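Local coordinates for protein glutathione S-transferase (Bombyx mori, PDB 5ZFG) that probably transfers glutathione to electrophilic substrates as a member of the glutathione S-transferase superfamily and metabolises the insecticide diazinon, at residues A159-E171 against W186-W198. Sequence-based numbering, arbitrary orientation. Where two conformers were deposited one is given.
Sequences ADFPLINSTMTLE and WYNDFKVKYPDLW
Ile164 packs among four aromatic residues of 186-198, and two of its contacts meet the CH-pi criterion. Its CD1 lies over one face of the Trp186 indole, 3.7 Å from the centroid of the six-membered ring, while CG1 stands over the centre of the Phe190 ring, 4.1 Å from its centroid. With CG1 anti to the carbonyl carbon and the chain bent again at chi2, this branch can serve both rings; CG2 rests against Phe190 CE2 and only loosely faces the edge of Trp198. A third CH-pi contact sets Thr167 CG2 over the Tyr187 face, 4.0 Å from the ring centroid. Trp186 and Tyr187 are knobs in holes: Asp160, Leu163, Ile164 and Thr167 surround the first, Ile164, Thr167, Met168 and Glu171 the second. Farther along, Phe161 CE1 touches Leu197 CD1 (3.8 Å) and meets the Phe190 ring at its edge, Phe161 and Phe190 crossing at about a right angle.

Polar bonds tie both ends of the interface. Trp186 NE1 donates to Asp160 OD1 at 2.9 Å, fairly straight at 158°; the donor arrives on the anti side, somewhat out of the carboxylate plane, which is turned 36° from the indole, and OD1 also accepts from Ala151 N. At the other end, the extended Glu171 offers OE1 to two donors: Tyr187 OH reaches its anti lone pair at 2.5 Å, and Lys191 NZ its syn lone pair at 2.7 Å in a salt bridge. These two bonds should fix the carboxylate's rotation.

Helices 160-171 and 186-193 cross at -108° with axes 10.7 Å apart, a steep, largely buried packing inside the all-helical C-terminal domain of the GST fold. Helix 89-114 packs against Leu163 and Ser166, while helix 12-23 of the thioredoxin-like N-terminal domain touches Phe161, Met168 and Leu197, placing the contact beside the interdomain boundary.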
ATOM      1  N   ALA B 159       0.990   6.924  10.088  1.00  4.92           N
ATOM      2  CA  ALA B 159       2.069   6.888   9.105  1.00  5.34           C
ATOM      3  C   ALA B 159       3.433   6.762   9.775  1.00  7.85           C
ATOM      4  O   ALA B 159       4.379   6.244   9.167  1.00  5.73           O
ATOM      5  CB  ALA B 159       2.023   8.145   8.231  1.00  8.33           C
ATOM      6  N   ASP B 160       3.551   7.202  11.030  1.00  9.11           N
ATOM      7  CA  ASP B 160       4.852   7.177  11.689  1.00  8.36           C
ATOM      8  C   ASP B 160       5.311   5.758  12.019  1.00  6.58           C
ATOM      9  O   ASP B 160       6.495   5.450  11.867  1.00  8.73           O
ATOM     10  CB  ASP B 160       4.805   8.019  12.957  1.00  8.74           C
ATOM     11  CG  ASP B 160       4.785   9.481  12.649  1.00  6.37           C
ATOM     12  OD1 ASP B 160       5.843   9.979  12.199  1.00 11.95           O
ATOM     13  OD2 ASP B 160       3.710  10.109  12.795  1.00 10.61           O
ATOM     14  N   PHE B 161       4.404   4.896  12.481  1.00  6.92           N
ATOM     15  CA  PHE B 161       4.826   3.595  13.002  1.00  4.53           C
ATOM     16  C   PHE B 161       5.545   2.746  11.967  1.00  8.93           C
ATOM     17  O   PHE B 161       6.635   2.237  12.280  1.00  6.65           O
ATOM     18  CB  PHE B 161       3.644   2.822  13.610  1.00  5.56           C
ATOM     19  CG  PHE B 161       2.923   3.565  14.689  1.00  6.56           C
ATOM     20  CD1 PHE B 161       3.618   4.120  15.761  1.00  7.30           C
ATOM     21  CD2 PHE B 161       1.543   3.724  14.622  1.00  8.94           C
ATOM     22  CE1 PHE B 161       2.938   4.837  16.747  1.00  8.03           C
ATOM     23  CE2 PHE B 161       0.851   4.422  15.610  1.00  7.82           C
ATOM     24  CZ  PHE B 161       1.558   4.983  16.674  1.00  9.55           C
ATOM     25  N   PRO B 162       5.032   2.548  10.741  1.00  7.12           N
ATOM     26  CA  PRO B 162       5.793   1.724   9.793  1.00  7.73           C
ATOM     27  C   PRO B 162       7.147   2.328   9.472  1.00  4.59           C
ATOM     28  O   PRO B 162       8.133   1.583   9.372  1.00  7.55           O
ATOM     29  CB  PRO B 162       4.859   1.646   8.564  1.00  7.33           C
ATOM     30  CG  PRO B 162       3.470   1.883   9.148  1.00  8.96           C
ATOM     31  CD  PRO B 162       3.719   2.924  10.193  1.00  7.13           C
ATOM     32  N   LEU B 163       7.234   3.660   9.345  1.00  5.95           N
ATOM     33  CA  LEU B 163       8.532   4.255   9.038  1.00  6.30           C
ATOM     34  C   LEU B 163       9.481   4.148  10.228  1.00  6.80           C
ATOM     35  O   LEU B 163      10.681   3.912  10.049  1.00  9.64           O
ATOM     36  CB  LEU B 163       8.356   5.714   8.611  1.00  7.13           C
ATOM     37  CG  LEU B 163       7.514   5.914   7.328  1.00  4.33           C
ATOM     38  CD1 LEU B 163       7.047   7.363   7.182  1.00  7.04           C
ATOM     39  CD2 LEU B 163       8.338   5.477   6.119  1.00  8.55           C
ATOM     40  N   ILE B 164       8.954   4.294  11.449  1.00  6.00           N
ATOM     41  CA  ILE B 164       9.797   4.135  12.636  1.00  9.38           C
ATOM     42  C   ILE B 164      10.400   2.737  12.662  1.00  5.83           C
ATOM     43  O   ILE B 164      11.610   2.554  12.837  1.00  6.37           O
ATOM     44  CB  ILE B 164       8.994   4.409  13.921  1.00  6.00           C
ATOM     45  CG1 ILE B 164       8.805   5.921  14.139  1.00  8.90           C
ATOM     46  CG2 ILE B 164       9.702   3.725  15.113  1.00  8.82           C
ATOM     47  CD1 ILE B 164      10.095   6.654  14.486  1.00 10.81           C
ATOM     48  N   ASN B 165       9.562   1.725  12.461  1.00  8.63           N
ATOM     49  CA  ASN B 165      10.029   0.352  12.555  1.00  5.31           C
ATOM     50  C   ASN B 165      10.911  -0.057  11.375  1.00 10.68           C
ATOM     51  O   ASN B 165      11.784  -0.918  11.536  1.00  9.77           O
ATOM     52  CB  ASN B 165       8.821  -0.560  12.720  1.00  6.28           C
ATOM     53  CG  ASN B 165       8.180  -0.377  14.077  1.00  7.93           C
ATOM     54  OD1 ASN B 165       8.872  -0.476  15.100  1.00 10.22           O
ATOM     55  ND2 ASN B 165       6.886  -0.091  14.111  1.00  6.70           N
ATOM     56  N   SER B 166      10.723   0.539  10.194  1.00  5.45           N
ATOM     57  CA  SER B 166      11.709   0.346   9.134  1.00  7.84           C
ATOM     58  C   SER B 166      13.062   0.929   9.551  1.00 10.56           C
ATOM     59  O   SER B 166      14.108   0.282   9.412  1.00  9.87           O
ATOM     60  CB  SER B 166      11.216   0.988   7.834  1.00  9.00           C
ATOM     61  OG  SER B 166      10.031   0.354   7.359  1.00 10.22           O
ATOM     62  N   THR B 167      13.052   2.159  10.075  1.00  8.82           N
ATOM     63  CA  THR B 167      14.288   2.827  10.486  1.00  8.12           C
ATOM     64  C   THR B 167      14.950   2.103  11.652  1.00 10.58           C
ATOM     65  O   THR B 167      16.185   2.072  11.752  1.00 10.80           O
ATOM     66  CB  THR B 167      13.979   4.280  10.867  1.00 11.21           C
ATOM     67  OG1 THR B 167      13.240   4.912   9.797  1.00 11.09           O
ATOM     68  CG2 THR B 167      15.272   5.057  11.128  1.00 10.73           C
ATOM     69  N   MET B 168      14.141   1.507  12.526  1.00  9.65           N
ATOM     70  CA  MET B 168      14.672   0.731  13.640  1.00 12.58           C
ATOM     71  C   MET B 168      15.586  -0.388  13.157  1.00 12.25           C
ATOM     72  O   MET B 168      16.579  -0.707  13.827  1.00 12.81           O
ATOM     73  CB  MET B 168      13.510   0.184  14.482  1.00  8.70           C
ATOM     74  CG  MET B 168      13.939  -0.831  15.568  1.00 11.71           C
ATOM     75  SD  MET B 168      14.083  -2.522  14.945  1.00 10.78           S
ATOM     76  CE  MET B 168      12.328  -2.899  14.793  1.00 10.01           C
ATOM     77  N   THR B 169      15.308  -0.975  11.981  1.00  8.55           N
ATOM     78  CA  THR B 169      16.165  -2.056  11.513  1.00  9.35           C
ATOM     79  C   THR B 169      17.532  -1.544  11.074  1.00 10.89           C
ATOM     80  O   THR B 169      18.498  -2.315  11.082  1.00 11.02           O
ATOM     81  CB  THR B 169      15.525  -2.837  10.364  1.00 15.82           C
ATOM     82  OG1 THR B 169      15.501  -2.023   9.180  1.00 12.06           O
ATOM     83  CG2 THR B 169      14.107  -3.305  10.727  1.00 11.69           C
ATOM     84  N   LEU B 170      17.639  -0.268  10.696  1.00  9.82           N
ATOM     85  CA  LEU B 170      18.956   0.307  10.465  1.00 11.21           C
ATOM     86  C   LEU B 170      19.721   0.424  11.778  1.00 13.33           C
ATOM     87  O   LEU B 170      20.902   0.057  11.856  1.00 15.85           O
ATOM     88  CB  LEU B 170      18.835   1.673   9.782  1.00 14.26           C
ATOM     89  CG  LEU B 170      18.273   1.608   8.356  1.00 14.05           C
ATOM     90  CD1 LEU B 170      17.821   2.989   7.889  1.00 15.39           C
ATOM     91  CD2 LEU B 170      19.296   1.017   7.373  1.00 16.92           C
ATOM     92  N   GLU B 171      19.062   0.915  12.831  1.00 11.51           N
ATOM     93  CA  GLU B 171      19.742   0.968  14.123  1.00 17.15           C
ATOM     94  C   GLU B 171      20.157  -0.425  14.585  1.00 15.29           C
ATOM     95  O   GLU B 171      21.223  -0.589  15.197  1.00 12.69           O
ATOM     96  CB  GLU B 171      18.870   1.638  15.190  1.00 16.57           C
ATOM     97  CG  GLU B 171      19.629   1.785  16.527  1.00 20.22           C
ATOM     98  CD  GLU B 171      18.820   2.423  17.654  1.00 28.06           C
ATOM     99  OE1 GLU B 171      17.665   2.846  17.438  1.00 19.24           O
ATOM    100  OE2 GLU B 171      19.359   2.501  18.781  1.00 23.73           O
ATOM    101  N   TRP B 186      13.677  13.115  14.109  1.00 17.56           N
ATOM    102  CA  TRP B 186      12.336  12.538  14.210  1.00 17.06           C
ATOM    103  C   TRP B 186      12.369  11.183  14.912  1.00 13.47           C
ATOM    104  O   TRP B 186      11.569  10.917  15.822  1.00 14.27           O
ATOM    105  CB  TRP B 186      11.741  12.418  12.801  1.00 16.62           C
ATOM    106  CG  TRP B 186      10.687  11.355  12.598  1.00 10.71           C
ATOM    107  CD1 TRP B 186       9.364  11.448  12.897  1.00 16.23           C
ATOM    108  CD2 TRP B 186      10.875  10.066  11.996  1.00 11.75           C
ATOM    109  NE1 TRP B 186       8.713  10.288  12.542  1.00 15.68           N
ATOM    110  CE2 TRP B 186       9.619   9.426  11.985  1.00 12.80           C
ATOM    111  CE3 TRP B 186      11.981   9.392  11.471  1.00 12.69           C
ATOM    112  CZ2 TRP B 186       9.438   8.150  11.460  1.00 11.22           C
ATOM    113  CZ3 TRP B 186      11.803   8.117  10.968  1.00 14.80           C
ATOM    114  CH2 TRP B 186      10.536   7.508  10.967  1.00 10.54           C
ATOM    115  N   TYR B 187      13.292  10.319  14.496  1.00 12.74           N
ATOM    116  CA  TYR B 187      13.397   8.975  15.056  1.00 12.34           C
ATOM    117  C   TYR B 187      13.725   9.026  16.543  1.00 18.38           C
ATOM    118  O   TYR B 187      13.094   8.342  17.362  1.00 11.48           O
ATOM    119  CB  TYR B 187      14.464   8.208  14.273  1.00  8.06           C
ATOM    120  CG  TYR B 187      14.745   6.792  14.701  1.00 14.69           C
ATOM    121  CD1 TYR B 187      13.884   5.744  14.373  1.00 12.15           C
ATOM    122  CD2 TYR B 187      15.902   6.491  15.398  1.00 17.00           C
ATOM    123  CE1 TYR B 187      14.181   4.435  14.747  1.00 12.37           C
ATOM    124  CE2 TYR B 187      16.196   5.215  15.772  1.00 13.10           C
ATOM    125  CZ  TYR B 187      15.344   4.186  15.458  1.00 16.17           C
ATOM    126  OH  TYR B 187      15.678   2.915  15.848  1.00 12.39           O
ATOM    127  N   ASN B 188      14.693   9.863  16.922  1.00 17.28           N
ATOM    128  CA  ASN B 188      15.069   9.928  18.330  1.00 19.14           C
ATOM    129  C   ASN B 188      14.051  10.689  19.171  1.00 17.94           C
ATOM    130  O   ASN B 188      13.836  10.330  20.333  1.00 19.86           O
ATOM    131  CB  ASN B 188      16.464  10.535  18.464  1.00 20.37           C
ATOM    132  CG  ASN B 188      17.545   9.541  18.110  1.00 20.14           C
ATOM    133  OD1 ASN B 188      17.821   8.616  18.873  1.00 27.59           O
ATOM    134  ND2 ASN B 188      18.142   9.702  16.930  1.00 21.38           N
ATOM    135  N   ASP B 189      13.409  11.723  18.615  1.00 18.91           N
ATOM    136  CA  ASP B 189      12.319  12.379  19.333  1.00 21.96           C
ATOM    137  C   ASP B 189      11.174  11.413  19.619  1.00 24.61           C
ATOM    138  O   ASP B 189      10.492  11.540  20.646  1.00 17.43           O
ATOM    139  CB  ASP B 189      11.783  13.571  18.536  1.00 23.44           C
ATOM    140  CG  ASP B 189      12.677  14.800  18.623  1.00 28.15           C
ATOM    141  OD1 ASP B 189      13.715  14.768  19.323  1.00 29.54           O
ATOM    142  OD2 ASP B 189      12.332  15.800  17.964  1.00 34.54           O
ATOM    143  N   PHE B 190      10.933  10.457  18.717  1.00 18.51           N
ATOM    144  CA  PHE B 190       9.866   9.488  18.945  1.00 18.71           C
ATOM    145  C   PHE B 190      10.126   8.681  20.211  1.00 17.56           C
ATOM    146  O   PHE B 190       9.212   8.469  21.025  1.00 16.81           O
ATOM    147  CB  PHE B 190       9.725   8.571  17.724  1.00 17.63           C
ATOM    148  CG  PHE B 190       8.738   7.454  17.913  1.00 16.77           C
ATOM    149  CD1 PHE B 190       7.378   7.667  17.716  1.00 14.90           C
ATOM    150  CD2 PHE B 190       9.171   6.184  18.283  1.00 15.81           C
ATOM    151  CE1 PHE B 190       6.457   6.627  17.894  1.00 12.40           C
ATOM    152  CE2 PHE B 190       8.262   5.145  18.465  1.00 11.66           C
ATOM    153  CZ  PHE B 190       6.902   5.373  18.270  1.00  9.63           C
ATOM    154  N   LYS B 191      11.369   8.239  20.403  1.00 13.86           N
ATOM    155  CA  LYS B 191      11.712   7.466  21.593  1.00 19.04           C
ATOM    156  C   LYS B 191      11.426   8.249  22.867  1.00 17.56           C
ATOM    157  O   LYS B 191      10.945   7.684  23.856  1.00 21.27           O
ATOM    158  CB  LYS B 191      13.185   7.066  21.559  1.00 20.54           C
ATOM    159  CG  LYS B 191      13.629   6.273  20.341  1.00 17.41           C
ATOM    160  CD  LYS B 191      15.006   5.668  20.605  1.00 17.45           C
ATOM    161  CE  LYS B 191      15.676   5.201  19.324  1.00 19.20           C
ATOM    162  NZ  LYS B 191      16.837   4.314  19.586  1.00 22.07           N
ATOM    163  N   VAL B 192      11.729   9.549  22.865  1.00 22.90           N
ATOM    164  CA  VAL B 192      11.621  10.344  24.086  1.00 25.23           C
ATOM    165  C   VAL B 192      10.174  10.734  24.354  1.00 28.21           C
ATOM    166  O   VAL B 192       9.712  10.704  25.501  1.00 21.25           O
ATOM    167  CB  VAL B 192      12.538  11.577  23.981  1.00 23.15           C
ATOM    168  CG1 VAL B 192      12.367  12.486  25.196  1.00 37.57           C
ATOM    169  CG2 VAL B 192      13.980  11.138  23.850  1.00 26.80           C
ATOM    170  N   LYS B 193       9.434  11.095  23.306  1.00 17.70           N
ATOM    171  CA  LYS B 193       8.054  11.520  23.485  1.00 19.85           C
ATOM    172  C   LYS B 193       7.113  10.345  23.735  1.00 24.81           C
ATOM    173  O   LYS B 193       6.085  10.519  24.402  1.00 23.30           O
ATOM    174  CB  LYS B 193       7.601  12.314  22.260  1.00 23.72           C
ATOM    175  CG  LYS B 193       8.412  13.580  22.017  1.00 36.64           C
ATOM    176  CD  LYS B 193       7.847  14.760  22.799  1.00 47.50           C
ATOM    177  CE  LYS B 193       8.831  15.926  22.856  1.00 52.19           C
ATOM    178  NZ  LYS B 193       9.942  15.689  23.822  1.00 44.56           N
ATOM    179  N   TYR B 194       7.437   9.153  23.217  1.00 18.43           N
ATOM    180  CA  TYR B 194       6.548   7.989  23.293  1.00 14.59           C
ATOM    181  C   TYR B 194       7.310   6.752  23.748  1.00 17.36           C
ATOM    182  O   TYR B 194       7.399   5.756  23.018  1.00 15.29           O
ATOM    183  CB  TYR B 194       5.881   7.736  21.938  1.00 16.16           C
ATOM    184  CG  TYR B 194       5.030   8.880  21.499  1.00 17.87           C
ATOM    185  CD1 TYR B 194       3.724   9.006  21.954  1.00 19.31           C
ATOM    186  CD2 TYR B 194       5.535   9.860  20.654  1.00 20.98           C
ATOM    187  CE1 TYR B 194       2.933  10.076  21.562  1.00 28.09           C
ATOM    188  CE2 TYR B 194       4.755  10.928  20.262  1.00 22.38           C
ATOM    189  CZ  TYR B 194       3.459  11.028  20.719  1.00 15.48           C
ATOM    190  OH  TYR B 194       2.683  12.091  20.321  1.00 33.11           O
ATOM    191  N   PRO B 195       7.856   6.767  24.969  1.00 17.02           N
ATOM    192  CA  PRO B 195       8.709   5.641  25.393  1.00 15.61           C
ATOM    193  C   PRO B 195       7.981   4.308  25.470  1.00 10.92           C
ATOM    194  O   PRO B 195       8.604   3.266  25.239  1.00 13.58           O
ATOM    195  CB  PRO B 195       9.219   6.092  26.776  1.00 21.33           C
ATOM    196  CG  PRO B 195       8.206   7.076  27.255  1.00 21.32           C
ATOM    197  CD  PRO B 195       7.735   7.800  26.015  1.00 20.21           C
ATOM    198  N   ASP B 196       6.696   4.307  25.834  1.00 16.80           N
ATOM    199  CA  ASP B 196       5.927   3.066  25.865  0.52 17.15           C
ATOM    200  C   ASP B 196       5.815   2.447  24.475  1.00 16.84           C
ATOM    201  O   ASP B 196       5.958   1.229  24.309  1.00 14.49           O
ATOM    202  CB  ASP B 196       4.535   3.334  26.438  0.52 19.15           C
ATOM    203  CG  ASP B 196       3.762   4.389  25.640  0.52 18.65           C
ATOM    204  OD1 ASP B 196       4.359   5.434  25.279  0.52 18.43           O
ATOM    205  OD2 ASP B 196       2.561   4.167  25.363  0.52 23.10           O
ATOM    206  N   LEU B 197       5.567   3.273  23.463  1.00 11.70           N
ATOM    207  CA  LEU B 197       5.487   2.765  22.095  1.00 13.93           C
ATOM    208  C   LEU B 197       6.852   2.315  21.597  1.00 15.42           C
ATOM    209  O   LEU B 197       6.973   1.268  20.942  1.00 13.13           O
ATOM    210  CB  LEU B 197       4.911   3.844  21.188  1.00  9.92           C
ATOM    211  CG  LEU B 197       3.519   4.354  21.589  1.00 10.28           C
ATOM    212  CD1 LEU B 197       2.974   5.332  20.535  1.00 10.88           C
ATOM    213  CD2 LEU B 197       2.550   3.180  21.829  1.00 10.25           C
ATOM    214  N   TRP B 198       7.896   3.082  21.905  1.00 11.97           N
ATOM    215  CA  TRP B 198       9.232   2.685  21.480  1.00 13.52           C
ATOM    216  C   TRP B 198       9.644   1.368  22.128  1.00 16.01           C
ATOM    217  O   TRP B 198      10.368   0.578  21.516  1.00 11.20           O
ATOM    218  CB  TRP B 198      10.260   3.793  21.779  1.00 14.71           C
ATOM    219  CG  TRP B 198      11.638   3.259  21.603  1.00 12.91           C
ATOM    220  CD1 TRP B 198      12.537   2.956  22.589  1.00 21.69           C
ATOM    221  CD2 TRP B 198      12.244   2.848  20.370  1.00 15.57           C
ATOM    222  NE1 TRP B 198      13.675   2.412  22.041  1.00 18.56           N
ATOM    223  CE2 TRP B 198      13.521   2.337  20.681  1.00 20.78           C
ATOM    224  CE3 TRP B 198      11.836   2.877  19.031  1.00 13.84           C
ATOM    225  CZ2 TRP B 198      14.393   1.861  19.705  1.00 21.24           C
ATOM    226  CZ3 TRP B 198      12.707   2.405  18.063  1.00 16.32           C
ATOM    227  CH2 TRP B 198      13.966   1.899  18.404  1.00 19.82           C
TER